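Local atomic coordinates of indole-3-pyruvate decarboxylase (Azospirillum brasilense, PDB entry 2NXW), a protein that decarboxylates phenylpyruvate and indole-3-pyruvate, using thiamine diphosphate and a metal ion, the latter reaction giving indole-3-acetaldehyde in auxin biosynthesis. Residues V242-L245 and A246-L249. Sequence-based numbering, arbitrary orientation.
Sequences VAEL and AQRL
E244 and R248 form an i to i+4 salt bridge on the outer side of helix 239-249, in the central domain of this thiamine diphosphate enzyme. Four successive backbone bonds tie V242-L245 to A246-L249 in regular alpha-helical fashion, from A246 N to V242 O (2.8 Å) through to L249 N to L245 O (2.8 Å). The inner side of the helix is closely packed: V242 and L245 lie against L296 of strand 292-296, L245 also touches L344 of helix 337-346, and the A246 methyl packs on L263 and T268, while L249, only partly covered, meets helix 205-221 where helix 239-249 ends.

The other side is partly exposed and more polar, though E244 and R248 still lie on L345. The E244 side chain leaves with CG opposite the backbone N (chi1 -175°) and then bends at chi2 (63°), which brings its carboxylate to the extended R248 chain. The carboxylate and guanidinium planes stand almost perpendicular, 88° apart. R248 NH1 is held separately by the carbonyl of L348, and Q247 NE2 by that of R353. Replacing R248 with a leucine would probably leave the E244 carboxylate without its cationic mate. A water donates to both E244 OE1 and Q247 OE1, each 2.8 Å away, linking neighbouring polar side chains. The other carboxylate oxygen, E244 OE2, accepts R248 NE at 2.8 Å through its anti lone pair, near the guanidinium plane, and has a second, weak bond to R248 NH2 at 3.3 Å.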
ATOM      1  N   VAL A 242      29.238  -3.668  28.567  1.00 16.33           N
ATOM      2  CA  VAL A 242      29.502  -2.452  27.822  1.00 15.46           C
ATOM      3  C   VAL A 242      30.422  -1.501  28.584  1.00 15.05           C
ATOM      4  O   VAL A 242      31.192  -0.769  27.972  1.00 14.59           O
ATOM      5  CB  VAL A 242      28.169  -1.792  27.386  1.00 13.69           C
ATOM      6  CG1 VAL A 242      28.409  -0.408  26.772  1.00 15.49           C
ATOM      7  CG2 VAL A 242      27.495  -2.711  26.366  1.00 14.25           C
ATOM      8  N   ALA A 243      30.376  -1.530  29.916  1.00 15.37           N
ATOM      9  CA  ALA A 243      31.284  -0.689  30.699  1.00 14.78           C
ATOM     10  C   ALA A 243      32.706  -1.182  30.411  1.00 15.43           C
ATOM     11  O   ALA A 243      33.631  -0.382  30.257  1.00 16.05           O
ATOM     12  CB  ALA A 243      30.975  -0.812  32.197  1.00 15.42           C
ATOM     13  N   GLU A 244      32.870  -2.501  30.325  1.00 15.55           N
ATOM     14  CA  GLU A 244      34.176  -3.089  30.038  1.00 16.76           C
ATOM     15  C   GLU A 244      34.608  -2.707  28.618  1.00 16.70           C
ATOM     16  O   GLU A 244      35.750  -2.309  28.396  1.00 17.89           O
ATOM     17  CB  GLU A 244      34.103  -4.612  30.195  1.00 18.60           C
ATOM     18  CG  GLU A 244      35.431  -5.359  30.040  1.00 20.71           C
ATOM     19  CD  GLU A 244      36.460  -4.978  31.099  1.00 21.21           C
ATOM     20  OE1 GLU A 244      36.080  -4.766  32.270  1.00 24.36           O
ATOM     21  OE2 GLU A 244      37.658  -4.907  30.759  1.00 23.17           O
ATOM     22  N   LEU A 245      33.693  -2.823  27.657  1.00 16.01           N
ATOM     23  CA  LEU A 245      34.002  -2.457  26.280  1.00 16.13           C
ATOM     24  C   LEU A 245      34.413  -0.981  26.170  1.00 16.27           C
ATOM     25  O   LEU A 245      35.389  -0.653  25.486  1.00 16.68           O
ATOM     26  CB  LEU A 245      32.786  -2.724  25.381  1.00 17.75           C
ATOM     27  CG  LEU A 245      32.877  -2.208  23.938  1.00 17.23           C
ATOM     28  CD1 LEU A 245      34.018  -2.916  23.204  1.00 19.00           C
ATOM     29  CD2 LEU A 245      31.548  -2.446  23.230  1.00 18.54           C
ATOM     30  N   ALA A 246      33.674  -0.094  26.838  1.00 16.07           N
ATOM     31  CA  ALA A 246      33.972   1.338  26.794  1.00 15.37           C
ATOM     32  C   ALA A 246      35.370   1.640  27.307  1.00 16.45           C
ATOM     33  O   ALA A 246      36.076   2.488  26.749  1.00 16.84           O
ATOM     34  CB  ALA A 246      32.942   2.117  27.603  1.00 16.00           C
ATOM     35  N   GLN A 247      35.777   0.954  28.370  1.00 15.92           N
ATOM     36  CA  GLN A 247      37.103   1.192  28.909  1.00 17.32           C
ATOM     37  C   GLN A 247      38.173   0.711  27.928  1.00 18.14           C
ATOM     38  O   GLN A 247      39.144   1.422  27.665  1.00 18.81           O
ATOM     39  CB  GLN A 247      37.260   0.487  30.262  1.00 16.17           C
ATOM     40  CG  GLN A 247      38.647   0.632  30.892  1.00 17.67           C
ATOM     41  CD  GLN A 247      38.699   0.107  32.323  1.00 17.98           C
ATOM     42  OE1 GLN A 247      38.283  -1.023  32.604  1.00 20.08           O
ATOM     43  NE2 GLN A 247      39.217   0.924  33.232  1.00 18.78           N
ATOM     44  N   ARG A 248      37.987  -0.480  27.366  1.00 17.62           N
ATOM     45  CA  ARG A 248      38.970  -1.033  26.431  1.00 18.30           C
ATOM     46  C   ARG A 248      39.015  -0.356  25.062  1.00 18.59           C
ATOM     47  O   ARG A 248      40.076  -0.272  24.443  1.00 18.92           O
ATOM     48  CB  ARG A 248      38.727  -2.530  26.227  1.00 18.04           C
ATOM     49  CG  ARG A 248      38.827  -3.362  27.496  1.00 18.77           C
ATOM     50  CD  ARG A 248      38.908  -4.848  27.171  1.00 20.11           C
ATOM     51  NE  ARG A 248      38.877  -5.651  28.390  1.00 21.51           N
ATOM     52  CZ  ARG A 248      39.144  -6.950  28.435  1.00 24.60           C
ATOM     53  NH1 ARG A 248      39.469  -7.600  27.323  1.00 26.20           N
ATOM     54  NH2 ARG A 248      39.075  -7.600  29.589  1.00 25.78           N
ATOM     55  N   LEU A 249      37.870   0.129  24.586  1.00 18.42           N
ATOM     56  CA  LEU A 249      37.814   0.756  23.271  1.00 17.72           C
ATOM     57  C   LEU A 249      38.548   2.095  23.222  1.00 17.70           C
ATOM     58  O   LEU A 249      39.042   2.501  22.175  1.00 18.85           O
ATOM     59  CB  LEU A 249      36.357   0.918  22.847  1.00 17.17           C
ATOM     60  CG  LEU A 249      36.111   1.285  21.386  1.00 17.93           C
ATOM     61  CD1 LEU A 249      36.633   0.198  20.463  1.00 19.82           C
ATOM     62  CD2 LEU A 249      34.620   1.456  21.181  1.00 18.60           C
TER
HETATM   63  O   HOH W   1      35.746  -2.120  33.153  1.00 35.11           O